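Local coordinates for protein putative decarboxylase involved in desferrioxamine biosynthesis (Erwinia amylovora, PDB 5O5C) that probably decarboxylates lysine with the help of pyridoxal 5'-phosphate, in the pathway that makes the siderophore desferrioxamine, at residues S130-D133 with Q137-G140; L143-V148 with T379-D384; Y301-L306 with V324-H329; H329-Q334 with N402-I407. All coordinates share one frame; numbering follows the deposited sequence.

Contact 1 of 4, residues S130-D133 with Q137-G140; sequences SSVD and QSAG
Ser-130 and Ser-131 pass close beside Gln-137 and Ser-138, and Ser-131 N gives a weak backbone hydrogen bond to Gln-137 O at 3.2 Å. A water donates a second hydrogen bond to Gln-137 O, at 2.8 Å. The same water accepts one from Ser-130 OG, at 2.7 Å. Ser-130 OG is also bonded to Tyr-94 of the second subunit. Gln-137 buries more surface here than any other residue of the two segments. Its side chain runs extended beyond CG (chi2 170°) alongside Ser-131, and its OE1 lies 3.5 Å from Ser-131 CB. Further out, Gln-137 NE2 makes a weak hydrogen bond to Asp-133 OD2 at 3.3 Å. The amide and carboxylate planes are turned 74° apart. Gln-137 NE2 is also bonded to Thr-134, and Gln-137 OE1 to Asn-111 of the second subunit. Partners at both ends hold the amide in its rotation. Ser-138 CB lies 3.6 Å from Ser-131 O, while Ser-138 OG hydrogen-bonds to Thr-142 OG1 and Thr-134 O. The result is a buried polar corner at the dimer interface. Its direct bonds are weak, so its hold probably depends in good part on the water and on partners outside, two of them on the second subunit.

Contact 2 of 4, residues L143-V148 with T379-D384; sequences LIEQKV and TTRRFD. With PLP (pyridoxal-5'-phosphate), chain G.
Glu-145 and Arg-381 both start out with CG anti to the backbone N. Glu-145 then stays extended, while Arg-381 bends at chi3 (88°), and their charged ends meet from opposite directions. The salt bridge uses one nitrogen of the arginine. Arg-381 NH2 sits 2.8 Å from Glu-145 OE1, with a weak hydrogen bond, and equally 2.8 Å from Glu-145 OE2. Glu-145 CD lies at the guanidinium edge, in its plane, but the carboxylate is turned 66° against it. Glu-145 OE2 has a second partner, the backbone N of Phe-166, which ties the pair to strand 163-167.

The second touch is apolar. Ile-144 crosses Phe-383 at about a right angle and meets the rim of its ring. Ile-144 CD1 is 3.6 Å from Phe-383 CZ, and Ile-144 CG2 is 3.7 Å from the same atom. Tyr-94 of the second subunit meets the Phe-383 ring edge-to-face. Phe-383 is the centre of an inverse gamma turn, closed by a weak bond from Asp-384 N to Arg-382 O.

At the far end of this loop, Thr-380 grips a cofactor phosphate twice. Its OG1 is 2.7 Å from PLP O3P, and its backbone N is 3.2 Å from the same oxygen. That cofactor is also bonded by Thr-171, Thr-273 and His-329 of the second subunit. Such a site, built from both chains at the dimer interface, is characteristic of fold type I pyridoxal-phosphate enzymes, to which the group II decarboxylases belong.

Contact 3 of 4, residues Y301-L306 with V324-H329; sequences YGCGLL and VTVDYH. With PLP (pyridoxal-5'-phosphate), chain H.
Cys-303 makes the contact with Val-326 and Asp-327, and no hydrogen bond joins the two segments. The apolar part is small. Cys-303 CB rests on Val-326 CG1 at 3.7 Å, and Cys-303 SG comes within 3.8 Å of the same methyl. Val-326 CG1 also lies over one face of the Tyr-328 ring, offset toward its rim, so the methyl lies between the cysteine and the ring.

The sulfur meets backbone. With chi1 at 57°, Cys-303 SG sits between its own backbone N and carbonyl carbon. From there it lies 3.5 Å from Asp-327 O and 3.6 Å from Asp-327 N, at the end of the strand.

Two polar side chains of 324-329, Asp-327 and His-329, reach the cofactor phosphate. His-329 NE2 donates to PLP O2P at 2.9 Å, with the oxygen at the ring edge and in its plane. A bond between His-329 ND1 and the backbone N of Cys-338 anchors the other side of the ring. Asp-327 OD2 lies 2.6 Å from the same phosphate oxygen.

Strand 323-327 belongs to the central mixed sheet of the large domain of a fold type I pyridoxal-phosphate enzyme. It lies between the parallel strand 294-299 and the antiparallel strand 339-343. The 3-10 segment that begins at Gly-302 packs on its end, where the strand gives way to helix 328-331. On its far side, Leu-305 touches helix 397-420.

Contact 4 of 4, residues H329-Q334 with N402-I407; sequences HKSFFQ and NAFDDI. With PLP (pyridoxal-5'-phosphate), chain H.
Ala-403 and Phe-404 of helix 397-420 pack against the segment that carries Lys-330, the predicted cofactor-attachment lysine of this fold type I decarboxylase. Ala-403 CB lies obliquely to the Phe-333 ring, 3.8 Å from CE2, and Ala-403 also packs on His-25 of the second subunit. Phe-333 has positive phi (53°), and its CB points toward the helix. Phe-404 has CG anti to the backbone N (chi1 -152°), which sends its ring to the end of helix 328-331. There Phe-404 CE1 touches Ser-331 CB at 3.6 Å, and Phe-404 CD1 lies 3.6 Å from Ser-331 O. Ser-331 OG bonds to Tyr-301 O. Ile-407, one turn further on, has a doubtful side chain in the model and lies loosely near the Phe-333 ring. No hydrogen bond crosses the contact, which is mainly packing of carbon atoms. It backs the cofactor segment from the side away from the pocket. On the pocket side, Lys-330 NZ is 2.1 Å from PLP C4A, shorter than two unlinked atoms should come. No covalent link is modelled, so the state is doubtful. Gln-334 NE2 folds back and donates to Phe-332 O at 2.8 Å, with an N-H...O angle of 163°.

All four contacts are buried, but at different depths. Contacts 3 and 4 lie deeper, their centres about 8 and 12 Å from the centre of the chain. They share His-329 and helix 328-331, and Cys-303 O packs on Phe-332 CZ between them. Contacts 1 and 2 lie further out and touch directly, through Val-132 N to Arg-381 O. Contacts 1, 2 and 4 all touch the second subunit; contact 3 barely does. Contact 1 is polar and hydrated, contact 2 adds a salt bridge, and contacts 3 and 4 are mainly apolar between their segments. Contacts 3 and 4 lie beside the cofactor bound mainly by this chain, whereas Thr-380 of contact 2 binds the phosphate of the one held mainly by the second subunit.

Contact 1 of 4, residues S130-D133 with Q137-G140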
loop_
_atom_site.group_PDB
_atom_site.type_symbol
_atom_site.label_atom_id
_atom_site.label_comp_id
_atom_site.label_asym_id
_atom_site.label_seq_id
_atom_site.Cartn_x
_atom_site.Cartn_y
_atom_site.Cartn_z
ATOM N N SER B 130 14.294 0.365 3.260
ATOM C CA SER B 130 13.958 -0.628 4.294
ATOM C C SER B 130 12.548 -1.209 4.092
ATOM O O SER B 130 11.637 -0.493 3.764
ATOM C CB SER B 130 14.038 -0.038 5.688
ATOM O OG SER B 130 15.370 0.234 6.010
ATOM N N SER B 131 12.392 -2.505 4.274
ATOM C CA SER B 131 11.061 -3.147 4.423
ATOM C C SER B 131 10.727 -3.436 5.882
ATOM O O SER B 131 11.395 -4.273 6.512
ATOM C CB SER B 131 11.028 -4.461 3.644
ATOM O OG SER B 131 9.763 -5.104 3.797
ATOM N N VAL B 132 9.686 -2.793 6.421
ATOM C CA VAL B 132 9.391 -2.835 7.861
ATOM C C VAL B 132 8.450 -3.958 8.311
ATOM O O VAL B 132 7.918 -3.913 9.413
ATOM C CB VAL B 132 8.861 -1.495 8.398
ATOM C CG1 VAL B 132 9.798 -0.364 8.029
ATOM C CG2 VAL B 132 7.460 -1.187 7.906
ATOM N N ASP B 133 8.272 -4.970 7.464
ATOM C CA ASP B 133 7.611 -6.183 7.856
ATOM C C ASP B 133 8.426 -6.986 8.875
ATOM O O ASP B 133 7.842 -7.530 9.803
ATOM C CB ASP B 133 7.185 -7.016 6.657
ATOM C CG ASP B 133 8.316 -7.399 5.764
ATOM O OD1 ASP B 133 9.280 -6.613 5.648
ATOM O OD2 ASP B 133 8.248 -8.492 5.184
ATOM N N GLN B 137 14.923 -6.749 7.902
ATOM C CA GLN B 137 14.929 -5.917 6.696
ATOM C C GLN B 137 14.805 -4.391 7.069
ATOM O O GLN B 137 14.791 -3.494 6.208
ATOM C CB GLN B 137 13.792 -6.356 5.771
ATOM C CG GLN B 137 13.690 -7.841 5.449
ATOM C CD GLN B 137 12.400 -8.191 4.744
ATOM O OE1 GLN B 137 12.173 -7.797 3.612
ATOM N NE2 GLN B 137 11.534 -8.905 5.428
ATOM N N SER B 138 14.749 -4.086 8.343
ATOM C CA SER B 138 14.625 -2.701 8.775
ATOM C C SER B 138 15.395 -2.228 10.017
ATOM O O SER B 138 15.632 -1.053 10.158
ATOM C CB SER B 138 13.142 -2.367 8.948
ATOM O OG SER B 138 12.541 -3.287 9.840
ATOM N N ALA B 139 15.735 -3.085 10.933
ATOM C CA ALA B 139 16.316 -2.608 12.197
ATOM C C ALA B 139 15.510 -1.462 12.842
ATOM O O ALA B 139 14.317 -1.634 13.092
ATOM C CB ALA B 139 17.796 -2.276 12.029
ATOM N N GLY B 140 16.182 -0.337 13.148
ATOM C CA GLY B 140 15.577 0.836 13.764
ATOM C C GLY B 140 14.318 1.394 13.113
ATOM O O GLY B 140 13.577 2.200 13.752
HETATM O O HOH W 1 17.012 -1.858 6.452
#

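Contact 2 of 4, residues L143-V148 with T379-D384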
loop_
_atom_site.group_PDB
_atom_site.type_symbol
_atom_site.label_atom_id
_atom_site.label_comp_id
_atom_site.label_asym_id
_atom_site.label_seq_id
_atom_site.Cartn_x
_atom_site.Cartn_y
_atom_site.Cartn_z
ATOM N N LEU B 143 11.535 -0.138 15.149
ATOM C CA LEU B 143 11.356 0.509 16.436
ATOM C C LEU B 143 10.766 1.893 16.224
ATOM O O LEU B 143 9.847 2.290 16.975
ATOM C CB LEU B 143 12.689 0.594 17.202
ATOM C CG LEU B 143 13.410 -0.716 17.431
ATOM C CD1 LEU B 143 14.774 -0.545 18.047
ATOM C CD2 LEU B 143 12.571 -1.596 18.327
ATOM N N ILE B 144 11.235 2.622 15.202
ATOM C CA ILE B 144 10.666 3.940 14.884
ATOM C C ILE B 144 9.162 3.843 14.635
ATOM O O ILE B 144 8.371 4.570 15.262
ATOM C CB ILE B 144 11.356 4.648 13.704
ATOM C CG1 ILE B 144 12.692 5.236 14.125
ATOM C CG2 ILE B 144 10.489 5.752 13.132
ATOM C CD1 ILE B 144 13.595 5.517 12.942
ATOM N N GLU B 145 8.743 2.907 13.792
ATOM C CA GLU B 145 7.303 2.787 13.541
ATOM C C GLU B 145 6.527 2.606 14.882
ATOM O O GLU B 145 5.438 3.192 15.083
ATOM C CB GLU B 145 6.977 1.659 12.563
ATOM C CG GLU B 145 5.473 1.340 12.520
ATOM C CD GLU B 145 5.026 0.558 11.308
ATOM O OE1 GLU B 145 5.766 0.650 10.277
ATOM O OE2 GLU B 145 3.973 -0.176 11.415
ATOM N N GLN B 146 7.070 1.755 15.752
ATOM C CA GLN B 146 6.413 1.464 17.008
ATOM C C GLN B 146 6.239 2.712 17.853
ATOM O O GLN B 146 5.186 2.901 18.434
ATOM C CB GLN B 146 7.142 0.410 17.824
ATOM C CG GLN B 146 6.256 -0.116 18.951
ATOM C CD GLN B 146 5.058 -0.918 18.480
ATOM O OE1 GLN B 146 5.204 -1.875 17.715
ATOM N NE2 GLN B 146 3.861 -0.563 18.967
ATOM N N LYS B 147 7.276 3.537 17.874
ATOM C CA LYS B 147 7.247 4.897 18.452
ATOM C C LYS B 147 6.147 5.765 17.883
ATOM O O LYS B 147 5.321 6.305 18.606
ATOM C CB LYS B 147 8.615 5.597 18.251
ATOM C CG LYS B 147 9.025 6.497 19.384
ATOM C CD LYS B 147 9.826 5.743 20.433
ATOM C CE LYS B 147 9.952 6.573 21.697
ATOM N NZ LYS B 147 10.645 5.829 22.785
ATOM N N VAL B 148 6.094 5.905 16.569
ATOM C CA VAL B 148 4.989 6.666 16.005
ATOM C C VAL B 148 3.608 6.142 16.349
ATOM O O VAL B 148 2.710 6.923 16.611
ATOM C CB VAL B 148 5.077 6.882 14.483
ATOM C CG1 VAL B 148 3.953 7.785 14.042
ATOM C CG2 VAL B 148 6.378 7.555 14.122
ATOM N N THR B 379 2.765 -7.977 3.277
ATOM C CA THR B 379 4.051 -8.528 3.536
ATOM C C THR B 379 5.136 -7.433 3.425
ATOM O O THR B 379 5.281 -6.630 4.312
ATOM C CB THR B 379 4.289 -9.807 2.701
ATOM O OG1 THR B 379 3.152 -10.696 2.788
ATOM C CG2 THR B 379 5.517 -10.582 3.284
ATOM N N THR B 380 5.856 -7.353 2.319
ATOM C CA THR B 380 6.765 -6.283 2.073
ATOM C C THR B 380 6.100 -4.909 2.249
ATOM O O THR B 380 5.075 -4.634 1.637
ATOM C CB THR B 380 7.291 -6.387 0.643
ATOM O OG1 THR B 380 8.046 -7.554 0.568
ATOM C CG2 THR B 380 8.162 -5.238 0.283
ATOM N N ARG B 381 6.692 -4.071 3.070
ATOM C CA ARG B 381 6.090 -2.803 3.404
ATOM C C ARG B 381 7.147 -1.723 3.625
ATOM O O ARG B 381 8.110 -1.948 4.294
ATOM C CB ARG B 381 5.209 -2.956 4.619
ATOM C CG ARG B 381 4.242 -1.818 4.836
ATOM C CD ARG B 381 3.359 -2.122 6.046
ATOM N NE ARG B 381 3.966 -1.659 7.305
ATOM C CZ ARG B 381 4.364 -2.426 8.308
ATOM N NH1 ARG B 381 4.313 -3.760 8.251
ATOM N NH2 ARG B 381 4.865 -1.853 9.384
ATOM N N ARG B 382 6.907 -0.561 3.062
ATOM C CA ARG B 382 7.827 0.551 3.061
ATOM C C ARG B 382 7.735 1.342 4.364
ATOM O O ARG B 382 6.777 1.248 5.100
ATOM C CB ARG B 382 7.585 1.417 1.812
ATOM C CG ARG B 382 6.387 2.364 1.860
ATOM C CD ARG B 382 6.068 2.979 0.529
ATOM N NE ARG B 382 7.143 3.786 0.029
ATOM C CZ ARG B 382 7.247 5.121 0.051
ATOM N NH1 ARG B 382 6.305 5.917 0.538
ATOM N NH2 ARG B 382 8.354 5.668 -0.454
ATOM N N PHE B 383 8.781 2.061 4.681
ATOM C CA PHE B 383 8.953 2.723 5.987
ATOM C C PHE B 383 8.190 4.062 6.065
ATOM O O PHE B 383 8.751 5.148 6.260
ATOM C CB PHE B 383 10.433 2.896 6.201
ATOM C CG PHE B 383 10.861 3.405 7.554
ATOM C CD1 PHE B 383 10.034 3.431 8.668
ATOM C CD2 PHE B 383 12.168 3.863 7.685
ATOM C CE1 PHE B 383 10.492 3.933 9.878
ATOM C CE2 PHE B 383 12.624 4.353 8.895
ATOM C CZ PHE B 383 11.787 4.388 9.985
ATOM N N ASP B 384 6.873 3.958 5.942
ATOM C CA ASP B 384 6.012 5.156 5.908
ATOM C C ASP B 384 6.077 5.954 7.207
ATOM O O ASP B 384 5.981 7.200 7.242
ATOM C CB ASP B 384 4.605 4.756 5.548
ATOM C CG ASP B 384 4.364 4.700 4.029
ATOM O OD1 ASP B 384 5.102 5.419 3.273
ATOM O OD2 ASP B 384 3.440 3.939 3.592
HETATM N N1 PLP G . 4.663 -14.360 -3.889
HETATM C C2 PLP G . 5.983 -14.673 -3.955
HETATM C C2A PLP G . 6.480 -15.786 -4.827
HETATM C C3 PLP G . 6.970 -13.889 -3.204
HETATM O O3 PLP G . 8.289 -14.228 -3.284
HETATM C C4 PLP G . 6.459 -12.782 -2.356
HETATM C C4A PLP G . 7.386 -11.932 -1.570
HETATM C C5 PLP G . 4.983 -12.544 -2.359
HETATM C C6 PLP G . 4.161 -13.350 -3.151
HETATM C C5A PLP G . 4.390 -11.413 -1.537
HETATM O O4P PLP G . 4.782 -10.153 -2.096
HETATM P P PLP G . 5.068 -8.857 -1.174
HETATM O O1P PLP G . 5.559 -7.851 -2.195
HETATM O O2P PLP G . 3.703 -8.549 -0.603
HETATM O O3P PLP G . 6.114 -9.261 -0.186
#

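Contact 3 of 4, residues Y301-L306 with V324-H329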
loop_
_atom_site.group_PDB
_atom_site.type_symbol
_atom_site.label_atom_id
_atom_site.label_comp_id
_atom_site.label_asym_id
_atom_site.label_seq_id
_atom_site.Cartn_x
_atom_site.Cartn_y
_atom_site.Cartn_z
ATOM N N TYR B 301 -10.151 11.196 8.163
ATOM C CA TYR B 301 -10.110 12.633 8.013
ATOM C C TYR B 301 -9.988 13.270 9.384
ATOM O O TYR B 301 -9.140 14.143 9.611
ATOM C CB TYR B 301 -11.380 13.054 7.269
ATOM C CG TYR B 301 -11.672 14.526 7.047
ATOM C CD1 TYR B 301 -10.685 15.515 7.095
ATOM C CD2 TYR B 301 -12.961 14.910 6.719
ATOM C CE1 TYR B 301 -11.007 16.846 6.850
ATOM C CE2 TYR B 301 -13.308 16.230 6.515
ATOM C CZ TYR B 301 -12.342 17.188 6.572
ATOM O OH TYR B 301 -12.754 18.475 6.339
ATOM N N GLY B 302 -10.830 12.832 10.298
ATOM C CA GLY B 302 -10.927 13.470 11.629
ATOM C C GLY B 302 -9.704 13.465 12.526
ATOM O O GLY B 302 -9.580 14.326 13.407
ATOM N N CYS B 303 -8.808 12.509 12.313
ATOM C CA CYS B 303 -7.601 12.340 13.136
ATOM C C CYS B 303 -6.749 13.626 13.277
ATOM O O CYS B 303 -6.021 13.790 14.286
ATOM C CB CYS B 303 -6.712 11.196 12.565
ATOM S SG CYS B 303 -6.304 11.573 10.859
ATOM N N GLY B 304 -6.905 14.577 12.358
ATOM C CA GLY B 304 -6.243 15.884 12.507
ATOM C C GLY B 304 -6.493 16.556 13.865
ATOM O O GLY B 304 -5.676 17.272 14.352
ATOM N N LEU B 305 -7.630 16.268 14.484
ATOM C CA LEU B 305 -7.991 16.878 15.758
ATOM C C LEU B 305 -7.184 16.328 16.938
ATOM O O LEU B 305 -7.175 16.952 18.014
ATOM C CB LEU B 305 -9.486 16.732 16.003
ATOM C CG LEU B 305 -10.436 17.392 15.025
ATOM C CD1 LEU B 305 -11.868 16.988 15.331
ATOM C CD2 LEU B 305 -10.261 18.899 15.063
ATOM N N LEU B 306 -6.482 15.196 16.733
ATOM C CA LEU B 306 -5.607 14.623 17.748
ATOM C C LEU B 306 -4.436 15.502 18.082
ATOM O O LEU B 306 -3.803 15.317 19.140
ATOM C CB LEU B 306 -5.073 13.242 17.324
ATOM C CG LEU B 306 -6.074 12.128 17.122
ATOM C CD1 LEU B 306 -5.329 10.903 16.627
ATOM C CD2 LEU B 306 -6.849 11.819 18.396
ATOM N N VAL B 324 -9.549 1.928 15.446
ATOM C CA VAL B 324 -9.491 3.285 14.932
ATOM C C VAL B 324 -8.653 3.301 13.655
ATOM O O VAL B 324 -7.512 2.727 13.624
ATOM C CB VAL B 324 -8.874 4.331 15.904
ATOM C CG1 VAL B 324 -9.017 5.739 15.331
ATOM C CG2 VAL B 324 -9.495 4.320 17.273
ATOM N N THR B 325 -9.192 3.929 12.624
ATOM C CA THR B 325 -8.424 4.190 11.422
ATOM C C THR B 325 -8.041 5.668 11.347
ATOM O O THR B 325 -8.864 6.552 11.565
ATOM C CB THR B 325 -9.160 3.835 10.128
ATOM O OG1 THR B 325 -10.268 4.736 9.963
ATOM C CG2 THR B 325 -9.625 2.557 10.136
ATOM N N VAL B 326 -6.817 5.903 10.924
ATOM C CA VAL B 326 -6.197 7.223 10.925
ATOM C C VAL B 326 -5.445 7.455 9.605
ATOM O O VAL B 326 -4.619 6.605 9.270
ATOM C CB VAL B 326 -5.163 7.254 12.074
ATOM C CG1 VAL B 326 -4.306 8.488 12.003
ATOM C CG2 VAL B 326 -5.854 7.180 13.413
ATOM N N ASP B 327 -5.653 8.604 8.913
ATOM C CA ASP B 327 -4.876 8.936 7.673
ATOM C C ASP B 327 -4.019 10.163 7.848
ATOM O O ASP B 327 -4.531 11.267 7.871
ATOM C CB ASP B 327 -5.718 9.178 6.409
ATOM C CG ASP B 327 -6.037 7.936 5.629
ATOM O OD1 ASP B 327 -5.660 6.827 5.969
ATOM O OD2 ASP B 327 -6.737 8.103 4.633
ATOM N N TYR B 328 -2.704 9.939 7.967
ATOM C CA TYR B 328 -1.763 11.001 8.116
ATOM C C TYR B 328 -1.577 11.694 6.800
ATOM O O TYR B 328 -1.192 12.904 6.786
ATOM C CB TYR B 328 -0.406 10.547 8.633
ATOM C CG TYR B 328 -0.424 9.632 9.813
ATOM C CD1 TYR B 328 -0.544 10.154 11.108
ATOM C CD2 TYR B 328 -0.317 8.242 9.676
ATOM C CE1 TYR B 328 -0.532 9.337 12.218
ATOM C CE2 TYR B 328 -0.319 7.408 10.817
ATOM C CZ TYR B 328 -0.452 7.977 12.093
ATOM O OH TYR B 328 -0.466 7.197 13.276
ATOM N N HIS B 329 -1.827 10.937 5.716
ATOM C CA HIS B 329 -1.808 11.474 4.366
ATOM C C HIS B 329 -3.052 12.302 3.893
ATOM O O HIS B 329 -3.051 12.733 2.738
ATOM C CB HIS B 329 -1.435 10.393 3.339
ATOM C CG HIS B 329 -2.481 9.354 3.101
ATOM N ND1 HIS B 329 -2.197 7.995 3.065
ATOM C CD2 HIS B 329 -3.807 9.464 2.851
ATOM C CE1 HIS B 329 -3.306 7.326 2.832
ATOM N NE2 HIS B 329 -4.288 8.186 2.681
HETATM N N1 PLP H . -12.484 6.725 5.609
HETATM C C2 PLP H . -12.792 8.031 5.468
HETATM C C2A PLP H . -13.599 8.741 6.514
HETATM C C3 PLP H . -12.308 8.748 4.281
HETATM O O3 PLP H . -12.588 10.078 4.079
HETATM C C4 PLP H . -11.498 7.953 3.325
HETATM C C4A PLP H . -11.015 8.542 2.057
HETATM C C5 PLP H . -11.234 6.538 3.591
HETATM C C6 PLP H . -11.779 5.988 4.735
HETATM C C5A PLP H . -10.422 5.725 2.609
HETATM O O4P PLP H . -9.086 6.227 2.772
HETATM P P PLP H . -7.807 5.906 1.839
HETATM O O1P PLP H . -8.067 6.664 0.577
HETATM O O2P PLP H . -6.651 6.515 2.591
HETATM O O3P PLP H . -7.668 4.441 1.618
#

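Contact 4 of 4, residues H329-Q334 with N402-I407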
loop_
_atom_site.group_PDB
_atom_site.type_symbol
_atom_site.label_atom_id
_atom_site.label_comp_id
_atom_site.label_asym_id
_atom_site.label_seq_id
_atom_site.Cartn_x
_atom_site.Cartn_y
_atom_site.Cartn_z
ATOM N N HIS B 329 -1.827 10.937 5.716
ATOM C CA HIS B 329 -1.808 11.474 4.366
ATOM C C HIS B 329 -3.052 12.302 3.893
ATOM O O HIS B 329 -3.051 12.733 2.738
ATOM C CB HIS B 329 -1.435 10.393 3.339
ATOM C CG HIS B 329 -2.481 9.354 3.101
ATOM N ND1 HIS B 329 -2.197 7.995 3.065
ATOM C CD2 HIS B 329 -3.807 9.464 2.851
ATOM C CE1 HIS B 329 -3.306 7.326 2.832
ATOM N NE2 HIS B 329 -4.288 8.186 2.681
ATOM N N LYS B 330 -4.101 12.427 4.730
ATOM C CA LYS B 330 -5.125 13.507 4.621
ATOM C C LYS B 330 -4.983 14.701 5.596
ATOM O O LYS B 330 -5.095 15.839 5.195
ATOM C CB LYS B 330 -6.503 12.919 4.847
ATOM C CG LYS B 330 -6.837 11.835 3.852
ATOM C CD LYS B 330 -8.202 11.242 4.080
ATOM C CE LYS B 330 -8.615 10.731 2.726
ATOM N NZ LYS B 330 -9.892 10.080 2.873
ATOM N N SER B 331 -4.793 14.440 6.879
ATOM C CA SER B 331 -4.862 15.481 7.870
ATOM C C SER B 331 -3.588 15.832 8.577
ATOM O O SER B 331 -3.602 16.790 9.320
ATOM C CB SER B 331 -5.963 15.168 8.897
ATOM O OG SER B 331 -7.149 14.816 8.217
ATOM N N PHE B 332 -2.510 15.092 8.341
ATOM C CA PHE B 332 -1.193 15.421 8.881
ATOM C C PHE B 332 -0.165 15.874 7.856
ATOM O O PHE B 332 1.024 15.851 8.152
ATOM C CB PHE B 332 -0.640 14.244 9.669
ATOM C CG PHE B 332 -1.376 13.977 10.936
ATOM C CD1 PHE B 332 -2.642 13.380 10.924
ATOM C CD2 PHE B 332 -0.808 14.291 12.148
ATOM C CE1 PHE B 332 -3.304 13.147 12.096
ATOM C CE2 PHE B 332 -1.460 14.039 13.306
ATOM C CZ PHE B 332 -2.730 13.507 13.284
ATOM N N PHE B 333 -0.595 16.340 6.674
ATOM C CA PHE B 333 0.369 16.910 5.643
ATOM C C PHE B 333 1.558 15.980 5.281
ATOM O O PHE B 333 2.698 16.438 4.992
ATOM C CB PHE B 333 0.850 18.274 6.116
ATOM C CG PHE B 333 -0.257 19.124 6.660
ATOM C CD1 PHE B 333 -1.089 19.808 5.827
ATOM C CD2 PHE B 333 -0.511 19.164 8.022
ATOM C CE1 PHE B 333 -2.165 20.519 6.305
ATOM C CE2 PHE B 333 -1.578 19.887 8.513
ATOM C CZ PHE B 333 -2.409 20.563 7.646
ATOM N N GLN B 334 1.290 14.678 5.317
ATOM C CA GLN B 334 2.253 13.648 4.926
ATOM C C GLN B 334 1.942 13.106 3.567
ATOM O O GLN B 334 0.796 12.942 3.225
ATOM C CB GLN B 334 2.190 12.493 5.873
ATOM C CG GLN B 334 2.586 12.834 7.233
ATOM C CD GLN B 334 3.857 13.671 7.377
ATOM O OE1 GLN B 334 4.986 13.258 7.018
ATOM N NE2 GLN B 334 3.676 14.864 7.905
ATOM N N ASN B 402 -1.378 23.777 14.812
ATOM C CA ASN B 402 -1.500 25.188 14.415
ATOM C C ASN B 402 -2.056 25.292 13.022
ATOM O O ASN B 402 -2.953 26.084 12.780
ATOM C CB ASN B 402 -0.166 25.961 14.468
ATOM C CG ASN B 402 0.317 26.241 15.883
ATOM O OD1 ASN B 402 -0.473 26.293 16.822
ATOM N ND2 ASN B 402 1.637 26.376 16.043
ATOM N N ALA B 403 -1.479 24.510 12.115
ATOM C CA ALA B 403 -1.982 24.379 10.754
ATOM C C ALA B 403 -3.425 23.921 10.728
ATOM O O ALA B 403 -4.242 24.553 10.088
ATOM C CB ALA B 403 -1.139 23.399 9.976
ATOM N N PHE B 404 -3.731 22.844 11.442
ATOM C CA PHE B 404 -5.062 22.248 11.337
ATOM C C PHE B 404 -6.119 23.230 11.885
ATOM O O PHE B 404 -7.156 23.464 11.240
ATOM C CB PHE B 404 -5.166 20.921 12.062
ATOM C CG PHE B 404 -6.173 20.019 11.470
ATOM C CD1 PHE B 404 -5.890 19.361 10.277
ATOM C CD2 PHE B 404 -7.397 19.814 12.065
ATOM C CE1 PHE B 404 -6.807 18.544 9.681
ATOM C CE2 PHE B 404 -8.339 18.984 11.471
ATOM C CZ PHE B 404 -8.034 18.336 10.286
ATOM N N ASP B 405 -5.815 23.825 13.036
ATOM C CA ASP B 405 -6.614 24.956 13.553
ATOM C C ASP B 405 -6.854 26.086 12.612
ATOM O O ASP B 405 -8.003 26.506 12.457
ATOM C CB ASP B 405 -6.003 25.521 14.810
ATOM C CG ASP B 405 -6.096 24.546 15.961
ATOM O OD1 ASP B 405 -6.899 23.596 15.858
ATOM O OD2 ASP B 405 -5.355 24.752 16.926
ATOM N N ASP B 406 -5.818 26.604 11.991
ATOM C CA ASP B 406 -6.015 27.598 10.926
ATOM C C ASP B 406 -6.954 27.178 9.805
ATOM O O ASP B 406 -7.816 27.976 9.395
ATOM C CB ASP B 406 -4.685 28.130 10.390
ATOM C CG ASP B 406 -3.975 28.948 11.405
ATOM O OD1 ASP B 406 -4.539 29.126 12.473
ATOM O OD2 ASP B 406 -2.861 29.402 11.201
ATOM N N ILE B 407 -6.847 25.929 9.360
ATOM C CA ILE B 407 -7.796 25.408 8.345
ATOM C C ILE B 407 -9.240 25.309 8.911
ATOM O O ILE B 407 -10.185 25.719 8.238
ATOM C CB ILE B 407 -7.283 24.159 7.559
ATOM C CG1 ILE B 407 -6.704 23.087 8.438
ATOM C CG2 ILE B 407 -6.154 24.539 6.570
ATOM C CD1 ILE B 407 -6.622 21.709 7.821
HETATM N N1 PLP H . -12.484 6.725 5.609
HETATM C C2 PLP H . -12.792 8.031 5.468
HETATM C C2A PLP H . -13.599 8.741 6.514
HETATM C C3 PLP H . -12.308 8.748 4.281
HETATM O O3 PLP H . -12.588 10.078 4.079
HETATM C C4 PLP H . -11.498 7.953 3.325
HETATM C C4A PLP H . -11.015 8.542 2.057
HETATM C C5 PLP H . -11.234 6.538 3.591
HETATM C C6 PLP H . -11.779 5.988 4.735
HETATM C C5A PLP H . -10.422 5.725 2.609
HETATM O O4P PLP H . -9.086 6.227 2.772
HETATM P P PLP H . -7.807 5.906 1.839
HETATM O O1P PLP H . -8.067 6.664 0.577
HETATM O O2P PLP H . -6.651 6.515 2.591
HETATM O O3P PLP H . -7.668 4.441 1.618
#